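Local coordinates for DNA damage response protein Rtt109, putative (Neosartorya fumigata, PDB 5ZB9) that probably transfers acetyl groups from acetyl-CoA to lysines of histones, including histone H3, in DNA replication and the DNA damage response, at residues S60-N64 with Y99-K104. Sequence-based numbering, arbitrary orientation.
Sequences SISPN and YLHLLK
Ile61 and Leu103 carry the apolar end of this contact, an example of how one branched side chain at the end of a strand can pack against a passing loop. CD1 of Ile61 points at the backbone of the 3-10 segment 100-102 and its flanks, lying 3.6 Å from CB of Leu103 and also 3.6 Å from the backbone O of Tyr99. The isoleucine's other branch, the methyl CG2, sits against the forked end of Leu103, 3.9 Å from both CD1 and CD2 of that leucine, the two side chains meeting at a slant. Ile61 holds CG1 between its backbone N and carbonyl carbon (chi1 57°), a cramped rotamer that sends the long branch toward the loop while CG2 remains beside the leucine. Two 3-10 type backbone bonds shape the loop here, Leu102 N to Tyr99 O and Leu103 N to Leu100 O, the first 3.1 Å long. In the fold, strand 50-61 belongs to the large mixed sheet of the acetyltransferase domain, and the loop carrying 99-104 leads from strand 86-96 to helix 111-127. Strand 71-82 lines the same apolar patch, with Ile73 touching both Ile61 and Leu100; the latter's side chain also lies about 4 Å from that of Leu112, which binds CoA in another structure of this protein. Packing thins past Pro63, whose ring stands beside Leu102 with the two CB atoms 4.5 Å apart. Farther out, at the solvent side, Lys104 NZ lies 3.2 Å from OD1 of exposed Asn64, a hydrogen bond itself doubtful, since NZ is modelled too close to a neighbouring atom.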
loop_
_atom_site.group_PDB
_atom_site.type_symbol
_atom_site.label_atom_id
_atom_site.label_comp_id
_atom_site.label_asym_id
_atom_site.label_seq_id
_atom_site.Cartn_x
_atom_site.Cartn_y
_atom_site.Cartn_z
ATOM N N SER A 60 -15.009 5.632 11.788
ATOM C CA SER A 60 -16.450 5.645 11.961
ATOM C C SER A 60 -16.944 7.049 12.251
ATOM O O SER A 60 -16.166 7.945 12.582
ATOM C CB SER A 60 -16.871 4.687 13.080
ATOM O OG SER A 60 -16.149 4.953 14.271
ATOM N N ILE A 61 -18.248 7.226 12.090
ATOM C CA ILE A 61 -18.909 8.462 12.443
ATOM C C ILE A 61 -20.064 8.170 13.388
ATOM O O ILE A 61 -20.567 7.049 13.434
ATOM C CB ILE A 61 -19.434 9.187 11.206
ATOM C CG1 ILE A 61 -20.383 8.270 10.436
ATOM C CG2 ILE A 61 -18.279 9.627 10.334
ATOM C CD1 ILE A 61 -21.103 8.952 9.316
ATOM N N SER A 62 -20.471 9.181 14.142
ATOM C CA SER A 62 -21.661 9.090 14.984
ATOM C C SER A 62 -22.812 9.860 14.336
ATOM O O SER A 62 -22.789 11.090 14.314
ATOM C CB SER A 62 -21.379 9.641 16.390
ATOM O OG SER A 62 -20.289 8.969 17.010
ATOM N N PRO A 63 -23.817 9.141 13.803
ATOM C CA PRO A 63 -24.967 9.791 13.153
ATOM C C PRO A 63 -25.686 10.772 14.090
ATOM O O PRO A 63 -26.282 11.750 13.634
ATOM C CB PRO A 63 -25.880 8.618 12.784
ATOM C CG PRO A 63 -24.994 7.420 12.780
ATOM C CD PRO A 63 -23.956 7.674 13.829
ATOM N N ASN A 64 -25.624 10.503 15.390
ATOM C CA ASN A 64 -26.070 11.459 16.395
ATOM C C ASN A 64 -25.038 11.588 17.505
ATOM O O ASN A 64 -24.699 10.603 18.167
ATOM C CB ASN A 64 -27.419 11.048 16.979
ATOM C CG ASN A 64 -28.499 10.970 15.932
ATOM O OD1 ASN A 64 -28.930 11.992 15.393
ATOM N ND2 ASN A 64 -28.949 9.755 15.633
ATOM N N TYR A 99 -21.985 4.485 4.287
ATOM C CA TYR A 99 -22.785 5.192 5.290
ATOM C C TYR A 99 -22.228 6.562 5.651
ATOM O O TYR A 99 -22.713 7.211 6.575
ATOM C CB TYR A 99 -22.934 4.325 6.544
ATOM C CG TYR A 99 -23.710 3.076 6.231
ATOM C CD1 TYR A 99 -25.080 3.132 5.994
ATOM C CD2 TYR A 99 -23.072 1.850 6.114
ATOM C CE1 TYR A 99 -25.797 1.995 5.679
ATOM C CE2 TYR A 99 -23.781 0.707 5.796
ATOM C CZ TYR A 99 -25.145 0.788 5.580
ATOM O OH TYR A 99 -25.854 -0.347 5.264
ATOM N N LEU A 100 -21.229 7.009 4.899
ATOM C CA LEU A 100 -20.633 8.318 5.122
ATOM C C LEU A 100 -21.663 9.440 4.993
ATOM O O LEU A 100 -21.515 10.499 5.610
ATOM C CB LEU A 100 -19.480 8.546 4.145
ATOM C CG LEU A 100 -18.793 9.912 4.168
ATOM C CD1 LEU A 100 -18.279 10.236 5.564
ATOM C CD2 LEU A 100 -17.670 9.960 3.141
ATOM N N HIS A 101 -22.710 9.203 4.204
ATOM C CA HIS A 101 -23.743 10.218 3.982
ATOM C C HIS A 101 -24.517 10.566 5.262
ATOM O O HIS A 101 -25.115 11.637 5.358
ATOM C CB HIS A 101 -24.716 9.764 2.889
ATOM C CG HIS A 101 -25.556 8.586 3.272
ATOM N ND1 HIS A 101 -25.129 7.286 3.118
ATOM C CD2 HIS A 101 -26.806 8.512 3.786
ATOM C CE1 HIS A 101 -26.073 6.462 3.538
ATOM N NE2 HIS A 101 -27.103 7.181 3.943
ATOM N N LEU A 102 -24.486 9.673 6.249
ATOM C CA LEU A 102 -25.143 9.924 7.531
ATOM C C LEU A 102 -24.403 10.956 8.374
ATOM O O LEU A 102 -24.800 11.248 9.505
ATOM C CB LEU A 102 -25.276 8.629 8.325
ATOM C CG LEU A 102 -26.058 7.519 7.631
ATOM C CD1 LEU A 102 -26.052 6.266 8.493
ATOM C CD2 LEU A 102 -27.474 7.985 7.340
ATOM N N LEU A 103 -23.320 11.498 7.829
ATOM C CA LEU A 103 -22.541 12.492 8.544
ATOM C C LEU A 103 -23.070 13.876 8.241
ATOM O O LEU A 103 -22.905 14.381 7.129
ATOM C CB LEU A 103 -21.063 12.397 8.176
ATOM C CG LEU A 103 -20.146 13.297 9.003
ATOM C CD1 LEU A 103 -20.296 13.003 10.493
ATOM C CD2 LEU A 103 -18.711 13.123 8.560
ATOM N N LYS A 104 -23.710 14.479 9.239
ATOM C CA LYS A 104 -24.275 15.817 9.107
ATOM C C LYS A 104 -23.219 16.834 8.664
ATOM O O LYS A 104 -22.162 16.955 9.291
ATOM C CB LYS A 104 -24.911 16.252 10.430
ATOM C CG LYS A 104 -26.001 15.311 10.938
ATOM C CD LYS A 104 -26.662 15.862 12.195
ATOM C CE LYS A 104 -27.871 15.030 12.612
ATOM N NZ LYS A 104 -27.506 13.640 13.011
#